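Local coordinates for protein ORF10 (Moritella marina, PDB 6RIW) that forms the ketosynthase-chain length factor part of a polyunsaturated fatty acid synthase, where it probably catalyses the condensation steps that extend the acyl chain, at residues F124-N130 and A225-V231; S129-M134 and H589-G593; I471-D475 and N563-G568. One frame throughout, in Å; residues are numbered along the deposited sequence.

Overall arrangement
From the N terminus, contact 1 closes first. It joins 124-130 to 225-231, the loops that lead into helices 129-148 and 228-237, within the ketosynthase half. Contact 2 shares Ser-129 and Asn-130 with it but closes far later, at 589-593, so the two loops cross. It ties the ketosynthase half to the chain length factor half. Contact 3, between 471-475 and 563-568, is nested in the loop of contact 2 and in series with contact 1. It packs a strand and a helix of the chain length factor. Contacts 1 and 2 touch through the Asp-227 to Arg-592 salt bridge; contact 3 is centred about 36 Å from the centre of each.

Contact 1. Residues F124-N130 and A225-V231; sequences FPTKSSN and AADPMFV
Phe-124 sets CG anti to its carbonyl carbon (chi1 -73°), while Phe-230 sets CG anti to its backbone N (chi1 -170°). These turns bring the edge of the Phe-230 ring to the face of Phe-124, with centroids 4.8 Å apart and planes at 54°. Phe-230 CE1 lies over the centre of the Phe-124 ring, and Ala-226 CB meets that ring's edge. Pro-125 supplies a CH-pi contact, its CD placed over the Phe-230 face, 3.9 Å from the centroid. Next to the rings, Asp-227 N gives a nearly straight hydrogen bond to Pro-125 O (2.8 Å). A water accepts from Lys-127 N and NZ and donates to Ala-225 O; Lys-127 NZ also forms a salt bridge with Asp-88. The segments follow the neighbouring parallel strands 115-120 and 217-224 of the ketosynthase half and lead into helices 129-148 and 228-237. Thr-126 and Ser-129 form a capping box, with Thr-126 N bonded to Ser-129 OG (2.9 Å) and Ser-129 N to Thr-126 OG1 (3.0 Å). Asp-227 N-caps helix 228-237, its OD1 accepting from Met-229 N (3.0 Å). Asn-130 ND2 donates a hydrogen bond to Asp-227 OD2 (2.9 Å) from above the carboxylate plane. A second water donates to the same OD2 and to Asn-130 OD1. With Arg-592 as a salt-bridge partner and a helix N terminus beside it, the buried carboxylate of Asp-227 probably stays ionised.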
loop_
_atom_site.group_PDB
_atom_site.type_symbol
_atom_site.label_atom_id
_atom_site.label_comp_id
_atom_site.label_asym_id
_atom_site.label_seq_id
_atom_site.Cartn_x
_atom_site.Cartn_y
_atom_site.Cartn_z
ATOM N N PHE A 124 5.057 2.022 -3.570
ATOM C CA PHE A 124 6.170 2.744 -4.191
ATOM C C PHE A 124 6.074 2.694 -5.709
ATOM O O PHE A 124 5.512 1.749 -6.266
ATOM C CB PHE A 124 7.507 2.103 -3.826
ATOM C CG PHE A 124 7.961 2.320 -2.406
ATOM C CD1 PHE A 124 7.316 3.198 -1.561
ATOM C CD2 PHE A 124 9.071 1.624 -1.945
ATOM C CE1 PHE A 124 7.774 3.381 -0.267
ATOM C CE2 PHE A 124 9.539 1.800 -0.658
ATOM C CZ PHE A 124 8.885 2.692 0.182
ATOM N N PRO A 125 6.703 3.637 -6.409
ATOM C CA PRO A 125 6.839 3.515 -7.869
ATOM C C PRO A 125 7.442 2.166 -8.239
ATOM O O PRO A 125 8.273 1.622 -7.511
ATOM C CB PRO A 125 7.787 4.656 -8.240
ATOM C CG PRO A 125 7.539 5.730 -7.129
ATOM C CD PRO A 125 7.254 4.898 -5.878
ATOM N N THR A 126 7.039 1.653 -9.395
ATOM C CA THR A 126 7.617 0.435 -9.945
ATOM C C THR A 126 8.407 0.773 -11.198
ATOM O O THR A 126 8.381 1.903 -11.704
ATOM C CB THR A 126 6.549 -0.610 -10.282
ATOM O OG1 THR A 126 5.756 -0.143 -11.379
ATOM C CG2 THR A 126 5.650 -0.929 -9.060
ATOM N N LYS A 127 9.110 -0.233 -11.730
ATOM C CA LYS A 127 9.877 0.030 -12.940
ATOM C C LYS A 127 8.958 0.409 -14.097
ATOM O O LYS A 127 9.333 1.237 -14.936
ATOM C CB LYS A 127 10.743 -1.188 -13.289
ATOM C CG LYS A 127 11.744 -1.553 -12.185
ATOM C CD LYS A 127 12.707 -2.669 -12.672
ATOM C CE LYS A 127 11.937 -3.985 -12.885
ATOM N NZ LYS A 127 11.360 -4.577 -11.610
ATOM N N SER A 128 7.720 -0.106 -14.101
ATOM C CA SER A 128 6.774 0.216 -15.161
ATOM C C SER A 128 6.012 1.511 -14.900
ATOM O O SER A 128 5.746 2.264 -15.841
ATOM C CB SER A 128 5.774 -0.930 -15.351
ATOM O OG SER A 128 6.457 -2.127 -15.709
ATOM N N SER A 129 5.607 1.775 -13.657
ATOM C CA SER A 129 4.822 2.999 -13.421
ATOM C C SER A 129 5.620 4.257 -13.779
ATOM O O SER A 129 5.043 5.241 -14.264
ATOM C CB SER A 129 4.304 3.038 -11.975
ATOM O OG SER A 129 5.329 3.294 -11.024
ATOM N N ASN A 130 6.950 4.221 -13.597
ATOM C CA ASN A 130 7.820 5.325 -14.002
ATOM C C ASN A 130 7.574 5.732 -15.447
ATOM O O ASN A 130 7.578 6.924 -15.774
ATOM C CB ASN A 130 9.302 4.937 -13.859
ATOM C CG ASN A 130 9.784 4.849 -12.433
ATOM O OD1 ASN A 130 9.182 5.392 -11.506
ATOM N ND2 ASN A 130 10.905 4.155 -12.248
ATOM N N ALA A 225 8.190 -5.413 -5.212
ATOM C CA ALA A 225 8.727 -5.197 -6.563
ATOM C C ALA A 225 8.758 -3.711 -6.901
ATOM O O ALA A 225 8.445 -3.295 -8.028
ATOM C CB ALA A 225 7.906 -5.948 -7.610
ATOM N N ALA A 226 9.106 -2.892 -5.922
ATOM C CA ALA A 226 9.288 -1.470 -6.175
ATOM C C ALA A 226 10.523 -1.224 -7.042
ATOM O O ALA A 226 11.441 -2.046 -7.114
ATOM C CB ALA A 226 9.442 -0.725 -4.845
ATOM N N ASP A 227 10.552 -0.051 -7.668
ATOM C CA ASP A 227 11.711 0.429 -8.404
ATOM C C ASP A 227 12.929 0.368 -7.490
ATOM O O ASP A 227 12.995 1.080 -6.479
ATOM C CB ASP A 227 11.460 1.862 -8.906
ATOM C CG ASP A 227 12.676 2.480 -9.596
ATOM O OD1 ASP A 227 13.696 1.785 -9.785
ATOM O OD2 ASP A 227 12.599 3.677 -9.956
ATOM N N PRO A 228 13.899 -0.500 -7.797
ATOM C CA PRO A 228 15.087 -0.608 -6.933
ATOM C C PRO A 228 15.825 0.700 -6.711
ATOM O O PRO A 228 16.419 0.882 -5.635
ATOM C CB PRO A 228 15.963 -1.632 -7.678
ATOM C CG PRO A 228 14.960 -2.483 -8.453
ATOM C CD PRO A 228 13.898 -1.486 -8.895
ATOM N N MET A 229 15.810 1.626 -7.680
ATOM C CA MET A 229 16.463 2.912 -7.450
ATOM C C MET A 229 15.757 3.693 -6.351
ATOM O O MET A 229 16.413 4.323 -5.507
ATOM C CB MET A 229 16.519 3.739 -8.735
ATOM C CG MET A 229 17.187 5.092 -8.515
ATOM S SD MET A 229 17.084 6.203 -9.929
ATOM C CE MET A 229 18.131 5.307 -11.066
ATOM N N PHE A 230 14.420 3.643 -6.330
ATOM C CA PHE A 230 13.656 4.305 -5.280
ATOM C C PHE A 230 13.942 3.681 -3.925
ATOM O O PHE A 230 14.111 4.398 -2.925
ATOM C CB PHE A 230 12.161 4.211 -5.604
ATOM C CG PHE A 230 11.281 5.061 -4.718
ATOM C CD1 PHE A 230 10.776 4.559 -3.525
ATOM C CD2 PHE A 230 10.943 6.351 -5.101
ATOM C CE1 PHE A 230 9.958 5.345 -2.701
ATOM C CE2 PHE A 230 10.124 7.145 -4.303
ATOM C CZ PHE A 230 9.636 6.639 -3.096
ATOM N N VAL A 231 14.029 2.341 -3.881
ATOM C CA VAL A 231 14.295 1.632 -2.630
ATOM C C VAL A 231 15.692 1.955 -2.110
ATOM O O VAL A 231 15.901 2.214 -0.912
ATOM C CB VAL A 231 14.128 0.119 -2.839
ATOM C CG1 VAL A 231 14.645 -0.641 -1.621
ATOM C CG2 VAL A 231 12.660 -0.206 -3.122
HETATM O O HOH W 1 9.060 -3.026 -10.654
HETATM O O HOH W 2 10.866 5.746 -9.230
#

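Contact 2. Residues S129-M134 and H589-G593; sequences SNQLFM and HQYRG
His-589 fits as a knob among Ser-129, Asn-130, Phe-133 and Met-134 in a buried helix-helix crossing between the two ketosynthase-like halves. Helix 129-148 belongs to the ketosynthase, helix 589-595 to the chain length factor. The axes of the short helical segments pass 9.8 Å apart, at 75°. The imidazole is held along its edge and over one face. In the ring plane, NE2 shares a 2.7 Å hydrogen bond with Ser-129 OG, the same hydroxyl that completes the capping box of helix 129-148. Also at the edge, Asn-130 OD1 lies 3.2 Å from His-589 CD2, and the amide stands almost perpendicular to the ring (89°). Phe-133 CD2 lies over one face, toward the rim and 3.4 Å from His-589 ND1, with the two ring planes oblique. ND1 is in turn hydrogen-bonded to Leu-586 O, so both ring nitrogens have partners and rotation of the ring is restrained. With an alanine in place of His-589, Ser-129 OG would probably lose its imidazole mate, and a gap would be likely to open beside Phe-133. Further along, Asn-130 ND2, hydrogen-bonded to Asp-227 OD2, rests 3.6 Å from Arg-592 CD. Arg-592 NE bonds to Asn-596 OD1, NH1 forms a salt bridge with Asp-227, and NH2 bonds to Met-41 O. Met-134 is bent at chi2 (-42°), which curls its thioether back over the other helix. Its SD lies 3.7 Å from Gly-593 N, and its methyl CE lies 3.3 Å from His-589 O and 3.7 Å from Arg-592 CB.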
loop_
_atom_site.group_PDB
_atom_site.type_symbol
_atom_site.label_atom_id
_atom_site.label_comp_id
_atom_site.label_asym_id
_atom_site.label_seq_id
_atom_site.Cartn_x
_atom_site.Cartn_y
_atom_site.Cartn_z
ATOM N N SER A 129 5.607 1.775 -13.657
ATOM C CA SER A 129 4.822 2.999 -13.421
ATOM C C SER A 129 5.620 4.257 -13.779
ATOM O O SER A 129 5.043 5.241 -14.264
ATOM C CB SER A 129 4.304 3.038 -11.975
ATOM O OG SER A 129 5.329 3.294 -11.024
ATOM N N ASN A 130 6.950 4.221 -13.597
ATOM C CA ASN A 130 7.820 5.325 -14.002
ATOM C C ASN A 130 7.574 5.732 -15.447
ATOM O O ASN A 130 7.578 6.924 -15.774
ATOM C CB ASN A 130 9.302 4.937 -13.859
ATOM C CG ASN A 130 9.784 4.849 -12.433
ATOM O OD1 ASN A 130 9.182 5.392 -11.506
ATOM N ND2 ASN A 130 10.905 4.155 -12.248
ATOM N N GLN A 131 7.364 4.750 -16.332
ATOM C CA GLN A 131 7.247 5.054 -17.755
ATOM C C GLN A 131 6.041 5.931 -18.052
ATOM O O GLN A 131 6.035 6.660 -19.053
ATOM C CB GLN A 131 7.144 3.761 -18.582
ATOM C CG GLN A 131 8.366 2.856 -18.545
ATOM C CD GLN A 131 9.382 3.208 -19.630
ATOM O OE1 GLN A 131 9.183 4.150 -20.400
ATOM N NE2 GLN A 131 10.483 2.450 -19.684
ATOM N N LEU A 132 5.024 5.888 -17.199
ATOM C CA LEU A 132 3.796 6.637 -17.433
ATOM C C LEU A 132 3.874 8.089 -16.985
ATOM O O LEU A 132 3.018 8.874 -17.393
ATOM C CB LEU A 132 2.616 5.953 -16.718
ATOM C CG LEU A 132 2.270 4.543 -17.229
ATOM C CD1 LEU A 132 1.382 3.790 -16.236
ATOM C CD2 LEU A 132 1.584 4.614 -18.565
ATOM N N PHE A 133 4.866 8.475 -16.176
ATOM C CA PHE A 133 4.858 9.813 -15.588
ATOM C C PHE A 133 6.127 10.613 -15.858
ATOM O O PHE A 133 6.062 11.839 -15.946
ATOM C CB PHE A 133 4.605 9.712 -14.084
ATOM C CG PHE A 133 3.316 9.018 -13.776
ATOM C CD1 PHE A 133 2.106 9.607 -14.163
ATOM C CD2 PHE A 133 3.302 7.760 -13.180
ATOM C CE1 PHE A 133 0.900 8.944 -13.925
ATOM C CE2 PHE A 133 2.116 7.099 -12.920
ATOM C CZ PHE A 133 0.907 7.673 -13.295
ATOM N N MET A 134 7.274 9.953 -15.981
ATOM C CA MET A 134 8.516 10.693 -16.224
ATOM C C MET A 134 8.426 11.684 -17.383
ATOM O O MET A 134 9.008 12.778 -17.267
ATOM C CB MET A 134 9.673 9.714 -16.490
ATOM C CG MET A 134 10.187 8.933 -15.311
ATOM S SD MET A 134 10.365 9.846 -13.753
ATOM C CE MET A 134 10.188 8.485 -12.593
ATOM N N HIS A 589 6.699 9.822 -8.208
ATOM C CA HIS A 589 7.535 9.680 -9.399
ATOM C C HIS A 589 8.407 10.904 -9.634
ATOM O O HIS A 589 9.394 10.813 -10.369
ATOM C CB HIS A 589 6.657 9.400 -10.629
ATOM C CG HIS A 589 5.940 8.085 -10.536
ATOM N ND1 HIS A 589 4.640 7.978 -10.090
ATOM C CD2 HIS A 589 6.356 6.821 -10.800
ATOM C CE1 HIS A 589 4.281 6.700 -10.082
ATOM N NE2 HIS A 589 5.298 5.978 -10.524
ATOM N N GLN A 590 8.073 12.034 -9.004
ATOM C CA GLN A 590 8.899 13.221 -9.168
ATOM C C GLN A 590 10.281 13.038 -8.561
ATOM O O GLN A 590 11.220 13.712 -8.988
ATOM C CB GLN A 590 8.191 14.437 -8.553
ATOM C CG GLN A 590 6.924 14.809 -9.302
ATOM C CD GLN A 590 6.075 15.813 -8.548
ATOM O OE1 GLN A 590 6.563 16.478 -7.647
ATOM N NE2 GLN A 590 4.800 15.935 -8.924
ATOM N N TYR A 591 10.429 12.145 -7.578
ATOM C CA TYR A 591 11.731 11.979 -6.944
ATOM C C TYR A 591 12.754 11.390 -7.916
ATOM O O TYR A 591 13.861 11.932 -8.081
ATOM C CB TYR A 591 11.612 11.117 -5.690
ATOM C CG TYR A 591 12.967 10.895 -5.093
ATOM C CD1 TYR A 591 13.691 11.959 -4.578
ATOM C CD2 TYR A 591 13.547 9.632 -5.091
ATOM C CE1 TYR A 591 14.974 11.775 -4.068
ATOM C CE2 TYR A 591 14.815 9.433 -4.576
ATOM C CZ TYR A 591 15.519 10.511 -4.067
ATOM O OH TYR A 591 16.778 10.311 -3.563
ATOM N N ARG A 592 12.424 10.270 -8.560
ATOM C CA ARG A 592 13.317 9.792 -9.620
ATOM C C ARG A 592 13.335 10.763 -10.800
ATOM O O ARG A 592 14.357 10.891 -11.493
ATOM C CB ARG A 592 12.912 8.388 -10.085
ATOM C CG ARG A 592 13.892 7.842 -11.140
ATOM C CD ARG A 592 13.688 6.372 -11.476
ATOM N NE ARG A 592 14.630 6.011 -12.543
ATOM C CZ ARG A 592 15.051 4.775 -12.797
ATOM N NH1 ARG A 592 14.616 3.763 -12.067
ATOM N NH2 ARG A 592 15.916 4.556 -13.785
ATOM N N GLY A 593 12.223 11.461 -11.037
ATOM C CA GLY A 593 12.222 12.525 -12.026
ATOM C C GLY A 593 13.355 13.513 -11.820
ATOM O O GLY A 593 13.922 14.028 -12.786
#

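Contact 3. Residues I471-D475 and N563-G568; sequences IIGMD and NAAKDG
Asp-475 and Asn-563 cross obliquely, their carboxylate and amide planes 66° apart. Asn-563 ND2 donates to Asp-475 OD2 (2.9 Å). The oxygen lies in the amide plane, but the donor comes from above the carboxylate plane. One helical turn on, Asp-567 reaches the strand differently. Its CG is anti to the backbone N (chi1 -173°), which points OD2 at the strand backbone. There OD2 accepts from Met-474 N through its anti lone pair (3.0 Å). Tyr-762 OH also bonds to this OD2, and His-889 bonds to OD1, so both carboxylate oxygens are engaged. Between these two bonds Ala-564 CB sits against the strand backbone, 3.9 Å from Asp-475 N. Beyond the Asp-567 bond the backbones pack closely. Gly-473 CA is 3.7 Å from Ala-564 O, and a side chain at this glycine would collide with that carbonyl and with Gly-568 N. Gly-568 CA makes a CA-H...O contact with Ile-472 O (3.3 Å). The axes of the short strand and helix segments come within 5.8 Å, at 145°, running roughly antiparallel. Met-474 points away from this helix, and its side chain packs on helix 841-854. Strand 469-478 thus has a helix on each side. This is consistent with the layered alpha-beta-alpha-beta-alpha thiolase fold of ketosynthases, here in the chain length factor, with helix 552-567 probably in an outer layer.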
loop_
_atom_site.group_PDB
_atom_site.type_symbol
_atom_site.label_atom_id
_atom_site.label_comp_id
_atom_site.label_asym_id
_atom_site.label_seq_id
_atom_site.Cartn_x
_atom_site.Cartn_y
_atom_site.Cartn_z
ATOM N N ILE A 471 -21.087 5.038 13.522
ATOM C CA ILE A 471 -20.149 6.122 13.222
ATOM C C ILE A 471 -20.284 7.176 14.316
ATOM O O ILE A 471 -21.356 7.773 14.463
ATOM C CB ILE A 471 -20.428 6.742 11.840
ATOM C CG1 ILE A 471 -20.378 5.691 10.737
ATOM C CG2 ILE A 471 -19.459 7.908 11.579
ATOM C CD1 ILE A 471 -20.933 6.146 9.339
ATOM N N ILE A 472 -19.218 7.392 15.089
ATOM C CA ILE A 472 -19.262 8.278 16.251
ATOM C C ILE A 472 -18.307 9.455 16.140
ATOM O O ILE A 472 -18.310 10.329 17.021
ATOM C CB ILE A 472 -18.986 7.501 17.557
ATOM C CG1 ILE A 472 -17.573 6.889 17.529
ATOM C CG2 ILE A 472 -19.985 6.384 17.705
ATOM C CD1 ILE A 472 -17.179 6.219 18.835
ATOM N N GLY A 473 -17.504 9.543 15.090
ATOM C CA GLY A 473 -16.616 10.670 14.966
ATOM C C GLY A 473 -16.291 10.806 13.495
ATOM O O GLY A 473 -16.175 9.771 12.831
ATOM N N MET A 474 -16.225 12.033 12.969
ATOM C CA MET A 474 -15.954 12.265 11.548
ATOM C C MET A 474 -15.205 13.582 11.372
ATOM O O MET A 474 -15.399 14.537 12.139
ATOM C CB MET A 474 -17.236 12.321 10.691
ATOM C CG MET A 474 -18.204 11.144 10.830
ATOM S SD MET A 474 -19.425 11.009 9.509
ATOM C CE MET A 474 -20.375 12.502 9.713
ATOM N N ASP A 475 -14.377 13.640 10.322
ATOM C CA ASP A 475 -13.867 14.915 9.818
ATOM C C ASP A 475 -13.583 14.773 8.326
ATOM O O ASP A 475 -13.385 13.669 7.818
ATOM C CB ASP A 475 -12.617 15.390 10.565
ATOM C CG ASP A 475 -12.232 16.849 10.209
ATOM O OD1 ASP A 475 -13.131 17.700 9.978
ATOM O OD2 ASP A 475 -11.020 17.144 10.143
ATOM N N ASN A 563 -8.735 14.775 14.096
ATOM C CA ASN A 563 -9.993 15.461 14.376
ATOM C C ASN A 563 -11.137 14.470 14.566
ATOM O O ASN A 563 -11.961 14.629 15.479
ATOM C CB ASN A 563 -10.318 16.451 13.250
ATOM C CG ASN A 563 -9.421 17.667 13.277
ATOM O OD1 ASN A 563 -8.827 17.985 14.305
ATOM N ND2 ASN A 563 -9.319 18.358 12.151
ATOM N N ALA A 564 -11.195 13.422 13.731
ATOM C CA ALA A 564 -12.235 12.413 13.900
ATOM C C ALA A 564 -12.093 11.694 15.248
ATOM O O ALA A 564 -13.097 11.392 15.909
ATOM C CB ALA A 564 -12.196 11.416 12.726
ATOM N N ALA A 565 -10.853 11.424 15.674
ATOM C CA ALA A 565 -10.628 10.740 16.946
ATOM C C ALA A 565 -11.112 11.589 18.113
ATOM O O ALA A 565 -11.736 11.074 19.051
ATOM C CB ALA A 565 -9.146 10.406 17.114
ATOM N N LYS A 566 -10.858 12.898 18.054
ATOM C CA LYS A 566 -11.371 13.806 19.078
ATOM C C LYS A 566 -12.891 13.865 19.055
ATOM O O LYS A 566 -13.542 13.810 20.108
ATOM C CB LYS A 566 -10.780 15.203 18.884
ATOM C CG LYS A 566 -9.319 15.318 19.310
ATOM C CD LYS A 566 -8.676 16.590 18.756
ATOM C CE LYS A 566 -7.216 16.694 19.170
ATOM N NZ LYS A 566 -6.601 17.884 18.522
ATOM N N ASP A 567 -13.475 13.966 17.858
ATOM C CA ASP A 567 -14.923 14.018 17.711
ATOM C C ASP A 567 -15.579 12.745 18.230
ATOM O O ASP A 567 -16.696 12.793 18.763
ATOM C CB ASP A 567 -15.260 14.258 16.230
ATOM C CG ASP A 567 -16.743 14.511 15.975
ATOM O OD1 ASP A 567 -17.376 15.307 16.706
ATOM O OD2 ASP A 567 -17.280 13.936 15.000
ATOM N N GLY A 568 -14.903 11.604 18.100
ATOM C CA GLY A 568 -15.414 10.356 18.621
ATOM C C GLY A 568 -15.139 10.091 20.085
ATOM O O GLY A 568 -15.469 9.007 20.569
#